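Local coordinates for acinetobacter secreted protease CpaA (Acinetobacter nosocomialis M2, PDB 6O38), which is a secreted, probably zinc-dependent, metalloprotease that binds the chaperone CpaB and is probably exported by the type II secretion system, at residues P162-L167 with D232-I237; E187-Q192 with N207-E212; Y373-L378 with Q566-Y571; E410-R415 with I532-S537. One frame throughout, in Å; residues are numbered along the deposited sequence.

Contacts 1 and 2 lie together in the region of repeated beta-sandwich domains, with centres about 7 Å apart, and share neighbouring strands: Arg235 N and Ile237 N of contact 1 probably bond to Pro209 O and Thr211 O of contact 2. Contacts 3 and 4 belong to the protease end, about 18 Å apart between centres, and meet where Tyr373 N probably bonds to Arg415 O. Between the two groups the centres of contacts 1 and 3 are about 43 Å apart, although contact 4 approaches contact 1 to about 9 Å between nearest atoms. Contact 4 also leads toward the active site, the Tyr535 side chain being about 11 Å from the zinc ion.

Contact 1: residues P162-L167 with D232-I237; sequences PSSFTL and DRDRII
Asp234 OD2 is gripped by two donors: Ser164 OG, 2.6 Å away and met on the syn side 20° out of the carboxylate plane, and the backbone N of Asn231. The other oxygen, Asp234 OD1, uses its syn lone pair to accept Ser164 N at 3.0 Å, in a bond that is fairly straight at the hydrogen (165°). One serine thus engages both oxygens of one aspartate. It can do so because its OG stands beside its own backbone N (chi1 -55°), presenting hydroxyl and N-H to the same carboxylate; the hydroxyl also meets Asn231 ND2. A short aspartate with two adjacent acceptors suits this fork. Ser164 and Phe165 each centre an inverse gamma turn, and these tight bends deliver the chain into strand 166-167 of one StcE-like beta-sandwich domain, while 232-234 lead into strand 235-240 of the next. The bonds therefore join successive domains of the series through their loops. Nearby, Ser163 OG donates to Asp232 O at 2.7 Å, arriving in the carbonyl plane. The Pro162 ring lies against the methylene of Asp232, its CD 3.8 Å from Asp232 CB. The carboxylate of Asp232 turns to its neighbour: Arg233 NH1 forms a salt bridge with Asp232 OD1 at 2.9 Å, with the oxygen in the plane of the guanidinium. That oxygen also accepts Ser273 N, and Arg233 NH2 reaches Gly546 O.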
loop_
_atom_site.group_PDB
_atom_site.type_symbol
_atom_site.label_atom_id
_atom_site.label_comp_id
_atom_site.label_asym_id
_atom_site.label_seq_id
_atom_site.Cartn_x
_atom_site.Cartn_y
_atom_site.Cartn_z
ATOM N N PRO A 162 -10.615 10.769 -18.039
ATOM C CA PRO A 162 -11.324 12.024 -18.349
ATOM C C PRO A 162 -12.156 12.531 -17.174
ATOM O O PRO A 162 -13.385 12.624 -17.236
ATOM C CB PRO A 162 -12.185 11.620 -19.552
ATOM C CG PRO A 162 -12.484 10.180 -19.321
ATOM C CD PRO A 162 -11.274 9.595 -18.640
ATOM N N SER A 163 -11.476 12.869 -16.081
ATOM C CA SER A 163 -12.151 13.345 -14.886
ATOM C C SER A 163 -12.574 14.805 -15.057
ATOM O O SER A 163 -12.318 15.442 -16.083
ATOM C CB SER A 163 -11.253 13.170 -13.663
ATOM O OG SER A 163 -10.876 11.813 -13.502
ATOM N N SER A 164 -13.233 15.343 -14.029
ATOM C CA SER A 164 -13.785 16.698 -14.072
ATOM C C SER A 164 -12.698 17.716 -13.719
ATOM O O SER A 164 -12.758 18.424 -12.712
ATOM C CB SER A 164 -14.977 16.811 -13.131
ATOM O OG SER A 164 -15.956 15.831 -13.425
ATOM N N PHE A 165 -11.694 17.796 -14.592
ATOM C CA PHE A 165 -10.556 18.694 -14.382
ATOM C C PHE A 165 -10.940 20.119 -14.786
ATOM O O PHE A 165 -10.443 20.691 -15.758
ATOM C CB PHE A 165 -9.335 18.210 -15.153
ATOM C CG PHE A 165 -8.721 16.958 -14.595
ATOM C CD1 PHE A 165 -8.023 16.987 -13.400
ATOM C CD2 PHE A 165 -8.828 15.755 -15.273
ATOM C CE1 PHE A 165 -7.456 15.838 -12.883
ATOM C CE2 PHE A 165 -8.258 14.603 -14.764
ATOM C CZ PHE A 165 -7.572 14.644 -13.567
ATOM N N THR A 166 -11.849 20.696 -14.008
ATOM C CA THR A 166 -12.227 22.089 -14.185
ATOM C C THR A 166 -11.406 22.969 -13.251
ATOM O O THR A 166 -11.033 22.561 -12.148
ATOM C CB THR A 166 -13.721 22.292 -13.917
ATOM O OG1 THR A 166 -14.077 21.679 -12.673
ATOM C CG2 THR A 166 -14.550 21.674 -15.035
ATOM N N LEU A 167 -11.131 24.189 -13.703
ATOM C CA LEU A 167 -10.231 25.103 -13.006
ATOM C C LEU A 167 -10.986 26.376 -12.653
ATOM O O LEU A 167 -11.301 27.181 -13.537
ATOM C CB LEU A 167 -9.008 25.418 -13.868
ATOM C CG LEU A 167 -8.059 24.255 -14.152
ATOM C CD1 LEU A 167 -7.288 24.495 -15.438
ATOM C CD2 LEU A 167 -7.106 24.060 -12.984
ATOM N N ASP A 232 -15.413 10.098 -15.450
ATOM C CA ASP A 232 -14.667 8.888 -15.127
ATOM C C ASP A 232 -13.603 9.167 -14.071
ATOM O O ASP A 232 -12.786 10.080 -14.220
ATOM C CB ASP A 232 -14.026 8.314 -16.391
ATOM C CG ASP A 232 -13.738 6.829 -16.277
ATOM O OD1 ASP A 232 -14.231 6.198 -15.317
ATOM O OD2 ASP A 232 -13.025 6.291 -17.151
ATOM N N ARG A 233 -13.646 8.391 -12.985
ATOM C CA ARG A 233 -12.664 8.402 -11.902
ATOM C C ARG A 233 -12.759 9.634 -11.011
ATOM O O ARG A 233 -11.817 9.931 -10.268
ATOM C CB ARG A 233 -11.231 8.248 -12.431
ATOM C CG ARG A 233 -10.711 6.818 -12.414
ATOM C CD ARG A 233 -11.656 5.870 -13.134
ATOM N NE ARG A 233 -11.153 4.501 -13.151
ATOM C CZ ARG A 233 -11.616 3.546 -13.951
ATOM N NH1 ARG A 233 -12.596 3.812 -14.805
ATOM N NH2 ARG A 233 -11.099 2.327 -13.899
ATOM N N ASP A 234 -13.866 10.373 -11.064
ATOM C CA ASP A 234 -14.117 11.378 -10.041
ATOM C C ASP A 234 -14.275 10.702 -8.685
ATOM O O ASP A 234 -14.786 9.584 -8.580
ATOM C CB ASP A 234 -15.365 12.197 -10.375
ATOM C CG ASP A 234 -15.145 13.152 -11.531
ATOM O OD1 ASP A 234 -13.977 13.491 -11.812
ATOM O OD2 ASP A 234 -16.144 13.575 -12.149
ATOM N N ARG A 235 -13.831 11.387 -7.635
ATOM C CA ARG A 235 -13.801 10.800 -6.305
ATOM C C ARG A 235 -14.536 11.681 -5.307
ATOM O O ARG A 235 -14.470 12.911 -5.379
ATOM C CB ARG A 235 -12.363 10.567 -5.830
ATOM C CG ARG A 235 -11.668 9.423 -6.544
ATOM C CD ARG A 235 -10.358 9.055 -5.875
ATOM N NE ARG A 235 -9.702 7.943 -6.557
ATOM C CZ ARG A 235 -8.785 7.160 -5.998
ATOM N NH1 ARG A 235 -8.414 7.362 -4.741
ATOM N NH2 ARG A 235 -8.243 6.171 -6.694
ATOM N N ILE A 236 -15.238 11.034 -4.379
ATOM C CA ILE A 236 -15.928 11.704 -3.285
ATOM C C ILE A 236 -15.457 11.077 -1.981
ATOM O O ILE A 236 -15.583 9.861 -1.794
ATOM C CB ILE A 236 -17.458 11.600 -3.409
ATOM C CG1 ILE A 236 -17.957 12.404 -4.610
ATOM C CG2 ILE A 236 -18.133 12.071 -2.129
ATOM C CD1 ILE A 236 -19.455 12.335 -4.799
ATOM N N ILE A 237 -14.914 11.901 -1.089
ATOM C CA ILE A 237 -14.539 11.483 0.257
ATOM C C ILE A 237 -15.569 12.045 1.225
ATOM O O ILE A 237 -15.897 13.237 1.171
ATOM C CB ILE A 237 -13.120 11.950 0.623
ATOM C CG1 ILE A 237 -12.089 11.295 -0.298
ATOM C CG2 ILE A 237 -12.810 11.629 2.077
ATOM C CD1 ILE A 237 -10.677 11.795 -0.088
#

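Contact 2: residues E187-Q192 with N207-E212; sequences EYIKPQ and NSPLTE
Gln192 holds CG anti to its backbone N (chi1 -177°) and stays extended beyond it, which carries OE1 to the loop residues Asn207 and Ser208, 3.4 Å from Asn207 CB. Leu210 has the same first torsion, and this swings its CG toward Pro191, with CD2 3.9 Å from Pro191 CB. Ile189 approaches the leucine from the other strand, CG2 to Leu210 CB being 3.8 Å; beta-branched, it also meets the Pro209 ring at about a right angle. The backbones pair in parallel, Gln192 opposite Thr211: Gln192 N donates to Leu210 O at 2.9 Å, and Glu212 N to Gln192 O at 2.8 Å. Glu212 runs alongside the Pro191 ring, its carboxylate continuing to a salt bridge with Lys239. Strand 183-195 is thereby joined to strand 210-215 within the StcE-like beta-sandwich region. Since Gln192 spends both its N-H and its C=O on residues flanking Thr211, the register rests on main-chain bonds, while proline, isoleucine and leucine supply an apolar flank.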
loop_
_atom_site.group_PDB
_atom_site.type_symbol
_atom_site.label_atom_id
_atom_site.label_comp_id
_atom_site.label_asym_id
_atom_site.label_seq_id
_atom_site.Cartn_x
_atom_site.Cartn_y
_atom_site.Cartn_z
ATOM N N GLU A 187 -1.050 13.228 -9.732
ATOM C CA GLU A 187 -0.287 12.868 -8.545
ATOM C C GLU A 187 -0.787 13.541 -7.277
ATOM O O GLU A 187 -0.631 12.976 -6.193
ATOM C CB GLU A 187 1.198 13.208 -8.736
ATOM C CG GLU A 187 1.910 12.356 -9.781
ATOM C CD GLU A 187 2.078 10.905 -9.355
ATOM O OE1 GLU A 187 2.482 10.081 -10.202
ATOM O OE2 GLU A 187 1.807 10.583 -8.177
ATOM N N TYR A 188 -1.380 14.727 -7.387
ATOM C CA TYR A 188 -2.003 15.386 -6.246
ATOM C C TYR A 188 -3.159 16.237 -6.743
ATOM O O TYR A 188 -2.996 17.021 -7.683
ATOM C CB TYR A 188 -1.000 16.250 -5.475
ATOM C CG TYR A 188 -1.636 17.047 -4.357
ATOM C CD1 TYR A 188 -1.930 16.453 -3.136
ATOM C CD2 TYR A 188 -1.947 18.390 -4.524
ATOM C CE1 TYR A 188 -2.516 17.175 -2.112
ATOM C CE2 TYR A 188 -2.532 19.120 -3.507
ATOM C CZ TYR A 188 -2.814 18.508 -2.303
ATOM O OH TYR A 188 -3.397 19.232 -1.289
ATOM N N ILE A 189 -4.318 16.084 -6.109
ATOM C CA ILE A 189 -5.514 16.847 -6.438
ATOM C C ILE A 189 -5.950 17.590 -5.184
ATOM O O ILE A 189 -6.276 16.962 -4.169
ATOM C CB ILE A 189 -6.644 15.946 -6.959
ATOM C CG1 ILE A 189 -6.173 15.140 -8.172
ATOM C CG2 ILE A 189 -7.871 16.776 -7.306
ATOM C CD1 ILE A 189 -5.900 15.981 -9.398
ATOM N N LYS A 190 -5.958 18.914 -5.253
ATOM C CA LYS A 190 -6.438 19.715 -4.135
ATOM C C LYS A 190 -7.941 19.521 -3.994
ATOM O O LYS A 190 -8.687 19.831 -4.934
ATOM C CB LYS A 190 -6.099 21.188 -4.343
ATOM C CG LYS A 190 -6.701 22.116 -3.302
ATOM C CD LYS A 190 -6.124 23.517 -3.419
ATOM C CE LYS A 190 -6.808 24.480 -2.462
ATOM N NZ LYS A 190 -6.414 25.892 -2.725
ATOM N N PRO A 191 -8.429 19.019 -2.864
ATOM C CA PRO A 191 -9.847 18.666 -2.766
ATOM C C PRO A 191 -10.748 19.887 -2.689
ATOM O O PRO A 191 -10.388 20.926 -2.130
ATOM C CB PRO A 191 -9.915 17.852 -1.471
ATOM C CG PRO A 191 -8.801 18.405 -0.643
ATOM C CD PRO A 191 -7.698 18.728 -1.618
ATOM N N GLN A 192 -11.935 19.749 -3.272
ATOM C CA GLN A 192 -13.012 20.708 -3.076
ATOM C C GLN A 192 -13.766 20.324 -1.809
ATOM O O GLN A 192 -14.393 19.261 -1.754
ATOM C CB GLN A 192 -13.960 20.730 -4.273
ATOM C CG GLN A 192 -15.072 21.760 -4.149
ATOM C CD GLN A 192 -16.145 21.600 -5.208
ATOM O OE1 GLN A 192 -15.983 20.842 -6.164
ATOM N NE2 GLN A 192 -17.255 22.309 -5.035
ATOM N N ASN A 207 -18.083 18.801 -9.102
ATOM C CA ASN A 207 -17.495 19.937 -9.793
ATOM C C ASN A 207 -15.993 19.812 -9.999
ATOM O O ASN A 207 -15.404 20.674 -10.660
ATOM C CB ASN A 207 -17.789 21.234 -9.021
ATOM C CG ASN A 207 -18.032 22.417 -9.935
ATOM O OD1 ASN A 207 -18.025 22.284 -11.158
ATOM N ND2 ASN A 207 -18.257 23.586 -9.343
ATOM N N SER A 208 -15.363 18.773 -9.462
ATOM C CA SER A 208 -13.912 18.640 -9.480
ATOM C C SER A 208 -13.578 17.160 -9.345
ATOM O O SER A 208 -14.450 16.349 -9.003
ATOM C CB SER A 208 -13.269 19.464 -8.349
ATOM O OG SER A 208 -13.477 18.852 -7.088
ATOM N N PRO A 209 -12.325 16.767 -9.616
ATOM C CA PRO A 209 -11.985 15.336 -9.530
ATOM C C PRO A 209 -12.004 14.782 -8.117
ATOM O O PRO A 209 -12.026 13.556 -7.956
ATOM C CB PRO A 209 -10.573 15.265 -10.130
ATOM C CG PRO A 209 -10.393 16.540 -10.872
ATOM C CD PRO A 209 -11.201 17.557 -10.145
ATOM N N LEU A 210 -11.998 15.632 -7.093
ATOM C CA LEU A 210 -11.976 15.174 -5.706
ATOM C C LEU A 210 -12.853 16.097 -4.874
ATOM O O LEU A 210 -12.491 17.254 -4.636
ATOM C CB LEU A 210 -10.547 15.138 -5.161
ATOM C CG LEU A 210 -10.382 14.629 -3.729
ATOM C CD1 LEU A 210 -10.987 13.241 -3.589
ATOM C CD2 LEU A 210 -8.915 14.622 -3.327
ATOM N N THR A 211 -13.999 15.587 -4.431
ATOM C CA THR A 211 -14.913 16.319 -3.565
ATOM C C THR A 211 -14.850 15.724 -2.164
ATOM O O THR A 211 -14.900 14.500 -2.003
ATOM C CB THR A 211 -16.345 16.262 -4.103
ATOM O OG1 THR A 211 -16.349 16.601 -5.496
ATOM C CG2 THR A 211 -17.238 17.238 -3.350
ATOM N N GLU A 212 -14.741 16.587 -1.157
ATOM C CA GLU A 212 -14.581 16.163 0.231
ATOM C C GLU A 212 -15.733 16.738 1.047
ATOM O O GLU A 212 -15.847 17.959 1.194
ATOM C CB GLU A 212 -13.226 16.610 0.778
ATOM C CG GLU A 212 -12.952 16.199 2.210
ATOM C CD GLU A 212 -11.520 16.480 2.627
ATOM O OE1 GLU A 212 -11.316 17.246 3.592
ATOM O OE2 GLU A 212 -10.597 15.941 1.979
#

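Contact 3: residues Y373-L378 with Q566-Y571; sequences YTIDML and QKISLY
Tyr373 lays its ring flat over the aliphatic base of Gln566, with Gln566 CB 3.4 Å from the ring centroid and only 2° off the normal, a CH-pi contact over the face. Gln566 CG is anti to the backbone N (chi1 169°), which starts the extended chain outward across the same face, until NE2 lies past the rim, 3.5 Å from Tyr373 CE1, with the amide tilted 39° to the ring. A glutamine suits this border position: its methylenes pack on the aromatic face while its polar amide lies at the exposed end of the contact. Strand 367-381, which pairs with strand 416-425 of the protease domain, is here packed against by the last turn of helix 557-569, probably the counterpart of the C-terminal helix of metzincin proteases. Ser569 is small enough to let the two backbones close, its CA 4.5 Å from Ile375 CA, while its hydroxyl turns back to Gln566 O within the helix. Further inward, Ile375 CG2 meets Ile568 CG2 at 3.9 Å, and both isoleucines also touch Leu504 of helix 496-504, which carries His498 and His502 of the zinc site.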
loop_
_atom_site.group_PDB
_atom_site.type_symbol
_atom_site.label_atom_id
_atom_site.label_comp_id
_atom_site.label_asym_id
_atom_site.label_seq_id
_atom_site.Cartn_x
_atom_site.Cartn_y
_atom_site.Cartn_z
ATOM N N TYR A 373 -11.643 -20.393 2.345
ATOM C CA TYR A 373 -11.239 -21.758 2.649
ATOM C C TYR A 373 -9.808 -21.757 3.166
ATOM O O TYR A 373 -8.942 -21.066 2.622
ATOM C CB TYR A 373 -11.356 -22.660 1.417
ATOM C CG TYR A 373 -12.711 -22.599 0.750
ATOM C CD1 TYR A 373 -13.782 -23.333 1.245
ATOM C CD2 TYR A 373 -12.921 -21.807 -0.371
ATOM C CE1 TYR A 373 -15.025 -23.281 0.642
ATOM C CE2 TYR A 373 -14.161 -21.749 -0.981
ATOM C CZ TYR A 373 -15.209 -22.487 -0.471
ATOM O OH TYR A 373 -16.445 -22.433 -1.075
ATOM N N THR A 374 -9.560 -22.534 4.217
ATOM C CA THR A 374 -8.261 -22.550 4.876
ATOM C C THR A 374 -7.364 -23.590 4.214
ATOM O O THR A 374 -7.701 -24.778 4.181
ATOM C CB THR A 374 -8.412 -22.849 6.365
ATOM O OG1 THR A 374 -9.229 -21.841 6.975
ATOM C CG2 THR A 374 -7.051 -22.869 7.045
ATOM N N ILE A 375 -6.223 -23.143 3.700
ATOM C CA ILE A 375 -5.229 -24.018 3.093
ATOM C C ILE A 375 -4.095 -24.191 4.096
ATOM O O ILE A 375 -3.344 -23.249 4.368
ATOM C CB ILE A 375 -4.717 -23.453 1.760
ATOM C CG1 ILE A 375 -5.873 -23.299 0.769
ATOM C CG2 ILE A 375 -3.630 -24.349 1.183
ATOM C CD1 ILE A 375 -5.466 -22.694 -0.556
ATOM N N ASP A 376 -3.972 -25.394 4.652
ATOM C CA ASP A 376 -2.940 -25.670 5.642
ATOM C C ASP A 376 -1.598 -25.873 4.951
ATOM O O ASP A 376 -1.499 -26.622 3.974
ATOM C CB ASP A 376 -3.307 -26.904 6.467
ATOM C CG ASP A 376 -4.447 -26.641 7.433
ATOM O OD1 ASP A 376 -4.711 -25.459 7.736
ATOM O OD2 ASP A 376 -5.077 -27.618 7.892
HETATM N N MSE A 377 -0.566 -25.205 5.459
HETATM C CA MSE A 377 0.753 -25.255 4.839
HETATM C C MSE A 377 1.824 -25.793 5.784
HETATM O O MSE A 377 1.808 -25.516 6.984
HETATM C CB MSE A 377 1.157 -23.863 4.344
HETATM C CG MSE A 377 0.254 -23.296 3.259
HETATM SE SE MSE A 377 0.464 -24.197 1.542
HETATM C CE MSE A 377 2.328 -23.750 1.192
ATOM N N LEU A 378 2.754 -26.564 5.228
ATOM C CA LEU A 378 3.920 -27.048 5.955
ATOM C C LEU A 378 5.129 -26.223 5.535
ATOM O O LEU A 378 5.483 -26.193 4.351
ATOM C CB LEU A 378 4.162 -28.532 5.681
ATOM C CG LEU A 378 5.517 -29.087 6.130
ATOM C CD1 LEU A 378 5.677 -28.977 7.640
ATOM C CD2 LEU A 378 5.694 -30.526 5.670
ATOM N N GLN A 566 -11.067 -24.203 -2.564
ATOM C CA GLN A 566 -11.683 -25.224 -1.723
ATOM C C GLN A 566 -11.133 -26.609 -2.037
ATOM O O GLN A 566 -10.882 -27.405 -1.125
ATOM C CB GLN A 566 -13.202 -25.207 -1.893
ATOM C CG GLN A 566 -13.901 -26.397 -1.252
ATOM C CD GLN A 566 -15.397 -26.402 -1.491
ATOM O OE1 GLN A 566 -15.854 -26.397 -2.634
ATOM N NE2 GLN A 566 -16.168 -26.415 -0.410
ATOM N N LYS A 567 -10.939 -26.914 -3.323
ATOM C CA LYS A 567 -10.378 -28.206 -3.708
ATOM C C LYS A 567 -9.001 -28.422 -3.089
ATOM O O LYS A 567 -8.698 -29.516 -2.600
ATOM C CB LYS A 567 -10.315 -28.306 -5.233
ATOM C CG LYS A 567 -9.177 -29.154 -5.773
ATOM C CD LYS A 567 -9.055 -28.990 -7.279
ATOM C CE LYS A 567 -7.604 -28.846 -7.708
ATOM N NZ LYS A 567 -7.489 -28.358 -9.110
ATOM N N ILE A 568 -8.158 -27.387 -3.093
ATOM C CA ILE A 568 -6.834 -27.507 -2.491
ATOM C C ILE A 568 -6.942 -27.621 -0.975
ATOM O O ILE A 568 -6.203 -28.384 -0.341
ATOM C CB ILE A 568 -5.948 -26.323 -2.917
ATOM C CG1 ILE A 568 -5.612 -26.426 -4.406
ATOM C CG2 ILE A 568 -4.675 -26.271 -2.088
ATOM C CD1 ILE A 568 -4.963 -25.187 -4.974
ATOM N N SER A 569 -7.871 -26.875 -0.370
ATOM C CA SER A 569 -8.048 -26.922 1.078
ATOM C C SER A 569 -8.469 -28.302 1.568
ATOM O O SER A 569 -8.349 -28.586 2.764
ATOM C CB SER A 569 -9.080 -25.882 1.515
ATOM O OG SER A 569 -10.378 -26.236 1.071
ATOM N N LEU A 570 -8.954 -29.164 0.676
ATOM C CA LEU A 570 -9.415 -30.496 1.038
ATOM C C LEU A 570 -8.434 -31.589 0.634
ATOM O O LEU A 570 -8.803 -32.768 0.639
ATOM C CB LEU A 570 -10.787 -30.766 0.417
ATOM C CG LEU A 570 -11.921 -29.849 0.883
ATOM C CD1 LEU A 570 -13.236 -30.248 0.235
ATOM C CD2 LEU A 570 -12.038 -29.871 2.399
ATOM N N TYR A 571 -7.200 -31.226 0.271
ATOM C CA TYR A 571 -6.194 -32.242 -0.032
ATOM C C TYR A 571 -5.932 -33.128 1.181
ATOM O O TYR A 571 -5.827 -34.353 1.053
ATOM C CB TYR A 571 -4.899 -31.580 -0.502
ATOM C CG TYR A 571 -4.929 -31.095 -1.936
ATOM C CD1 TYR A 571 -5.917 -31.518 -2.815
ATOM C CD2 TYR A 571 -3.961 -30.219 -2.413
ATOM C CE1 TYR A 571 -5.944 -31.078 -4.127
ATOM C CE2 TYR A 571 -3.979 -29.775 -3.721
ATOM C CZ TYR A 571 -4.972 -30.208 -4.574
ATOM O OH TYR A 571 -4.992 -29.767 -5.878
#

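Contact 4: residues E410-R415 with I532-S537; sequences ENSNAR and INFYSS
Asn411 and Asn533 lie side by side and point the same way, their amide planes only 23° apart. Asn411 ND2 gives a weak hydrogen bond to Asn533 O at 3.4 Å, while Asn533 OD1 is taken by Arg497. The Phe534 ring comes edge-on to the helix end, CE1 3.5 Å from Asn411 O, with Ser412 OG also near the ring plane. Ser412 OG accepts Tyr535 N at 2.7 Å (156° at the hydrogen). It stands beside its own backbone N (chi1 -61°) and also bonds to Thr408 O one turn back; a serine, able to give and accept, suits this post between helix and loop. Tyr535 is buried, its OH bonded to Arg497 O. Gln125 and Asn149 of the chaperone CpaB pack on Asn411 and Asn533, respectively. Asn413, with positive phi, closes helix 391-411 in a Schellman motif, and Tyr535 packs on Met527, which probably belongs to the Met-turn characteristic of metzincins.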
loop_
_atom_site.group_PDB
_atom_site.type_symbol
_atom_site.label_atom_id
_atom_site.label_comp_id
_atom_site.label_asym_id
_atom_site.label_seq_id
_atom_site.Cartn_x
_atom_site.Cartn_y
_atom_site.Cartn_z
ATOM N N GLU A 410 -6.977 -11.237 0.999
ATOM C CA GLU A 410 -8.119 -10.540 1.582
ATOM C C GLU A 410 -8.420 -9.247 0.834
ATOM O O GLU A 410 -9.589 -8.876 0.673
ATOM C CB GLU A 410 -7.859 -10.263 3.062
ATOM C CG GLU A 410 -9.064 -9.739 3.821
ATOM C CD GLU A 410 -8.844 -9.734 5.322
ATOM O OE1 GLU A 410 -8.674 -10.829 5.900
ATOM O OE2 GLU A 410 -8.838 -8.638 5.921
ATOM N N ASN A 411 -7.382 -8.547 0.371
ATOM C CA ASN A 411 -7.592 -7.340 -0.421
ATOM C C ASN A 411 -8.238 -7.639 -1.766
ATOM O O ASN A 411 -8.855 -6.747 -2.356
ATOM C CB ASN A 411 -6.265 -6.612 -0.643
ATOM C CG ASN A 411 -5.746 -5.945 0.615
ATOM O OD1 ASN A 411 -6.512 -5.634 1.527
ATOM N ND2 ASN A 411 -4.439 -5.718 0.667
ATOM N N SER A 412 -8.111 -8.869 -2.260
ATOM C CA SER A 412 -8.564 -9.232 -3.594
ATOM C C SER A 412 -9.882 -9.992 -3.595
ATOM O O SER A 412 -10.318 -10.438 -4.660
ATOM C CB SER A 412 -7.494 -10.070 -4.302
ATOM O OG SER A 412 -6.287 -9.343 -4.442
ATOM N N ASN A 413 -10.520 -10.152 -2.433
ATOM C CA ASN A 413 -11.701 -11.003 -2.285
ATOM C C ASN A 413 -11.416 -12.435 -2.726
ATOM O O ASN A 413 -12.305 -13.137 -3.213
ATOM C CB ASN A 413 -12.906 -10.437 -3.043
ATOM C CG ASN A 413 -13.257 -9.026 -2.610
ATOM O OD1 ASN A 413 -13.325 -8.729 -1.417
ATOM N ND2 ASN A 413 -13.482 -8.149 -3.581
ATOM N N ALA A 414 -10.170 -12.874 -2.559
ATOM C CA ALA A 414 -9.805 -14.257 -2.823
ATOM C C ALA A 414 -10.244 -15.127 -1.654
ATOM O O ALA A 414 -9.935 -14.829 -0.496
ATOM C CB ALA A 414 -8.299 -14.384 -3.050
ATOM N N ARG A 415 -10.967 -16.202 -1.956
ATOM C CA ARG A 415 -11.601 -17.017 -0.922
ATOM C C ARG A 415 -10.637 -18.081 -0.393
ATOM O O ARG A 415 -10.904 -19.282 -0.430
ATOM C CB ARG A 415 -12.877 -17.651 -1.462
ATOM C CG ARG A 415 -13.928 -16.651 -1.918
ATOM C CD ARG A 415 -15.295 -17.302 -2.023
ATOM N NE ARG A 415 -16.273 -16.427 -2.660
ATOM C CZ ARG A 415 -16.509 -16.401 -3.969
ATOM N NH1 ARG A 415 -15.841 -17.208 -4.782
ATOM N NH2 ARG A 415 -17.417 -15.572 -4.464
ATOM N N ILE A 532 2.023 -4.496 -5.919
ATOM C CA ILE A 532 0.866 -4.053 -5.152
ATOM C C ILE A 532 0.206 -5.282 -4.544
ATOM O O ILE A 532 0.336 -6.398 -5.054
ATOM C CB ILE A 532 -0.148 -3.250 -6.002
ATOM C CG1 ILE A 532 -0.720 -4.111 -7.127
ATOM C CG2 ILE A 532 0.489 -1.983 -6.556
ATOM C CD1 ILE A 532 -1.811 -3.429 -7.920
ATOM N N ASN A 533 -0.508 -5.069 -3.439
ATOM C CA ASN A 533 -1.048 -6.170 -2.641
ATOM C C ASN A 533 -2.404 -6.625 -3.183
ATOM O O ASN A 533 -3.437 -6.539 -2.518
ATOM C CB ASN A 533 -1.149 -5.753 -1.179
ATOM C CG ASN A 533 0.180 -5.305 -0.607
ATOM O OD1 ASN A 533 1.238 -5.788 -1.009
ATOM N ND2 ASN A 533 0.133 -4.370 0.334
ATOM N N PHE A 534 -2.387 -7.126 -4.417
ATOM C CA PHE A 534 -3.604 -7.609 -5.052
ATOM C C PHE A 534 -3.288 -8.764 -5.988
ATOM O O PHE A 534 -2.207 -8.828 -6.580
ATOM C CB PHE A 534 -4.315 -6.508 -5.852
ATOM C CG PHE A 534 -4.851 -5.386 -5.011
ATOM C CD1 PHE A 534 -6.086 -5.496 -4.393
ATOM C CD2 PHE A 534 -4.132 -4.213 -4.856
ATOM C CE1 PHE A 534 -6.586 -4.463 -3.623
ATOM C CE2 PHE A 534 -4.626 -3.176 -4.089
ATOM C CZ PHE A 534 -5.855 -3.301 -3.472
ATOM N N TYR A 535 -4.244 -9.680 -6.106
ATOM C CA TYR A 535 -4.339 -10.556 -7.262
ATOM C C TYR A 535 -5.255 -9.901 -8.289
ATOM O O TYR A 535 -6.160 -9.139 -7.939
ATOM C CB TYR A 535 -4.874 -11.936 -6.876
ATOM C CG TYR A 535 -3.945 -12.746 -5.998
ATOM C CD1 TYR A 535 -2.848 -13.406 -6.537
ATOM C CD2 TYR A 535 -4.171 -12.861 -4.632
ATOM C CE1 TYR A 535 -1.999 -14.150 -5.740
ATOM C CE2 TYR A 535 -3.326 -13.606 -3.826
ATOM C CZ TYR A 535 -2.241 -14.248 -4.386
ATOM O OH TYR A 535 -1.396 -14.990 -3.594
ATOM N N SER A 536 -5.015 -10.197 -9.563
ATOM C CA SER A 536 -5.708 -9.475 -10.621
ATOM C C SER A 536 -7.187 -9.846 -10.658
ATOM O O SER A 536 -7.562 -11.001 -10.441
ATOM C CB SER A 536 -5.061 -9.756 -11.978
ATOM O OG SER A 536 -5.295 -11.086 -12.397
ATOM N N SER A 537 -8.026 -8.845 -10.933
ATOM C CA SER A 537 -9.473 -9.005 -11.015
ATOM C C SER A 537 -10.096 -7.766 -11.646
ATOM O O SER A 537 -9.716 -6.638 -11.305
ATOM C CB SER A 537 -10.077 -9.253 -9.632
ATOM O OG SER A 537 -11.494 -9.220 -9.684
#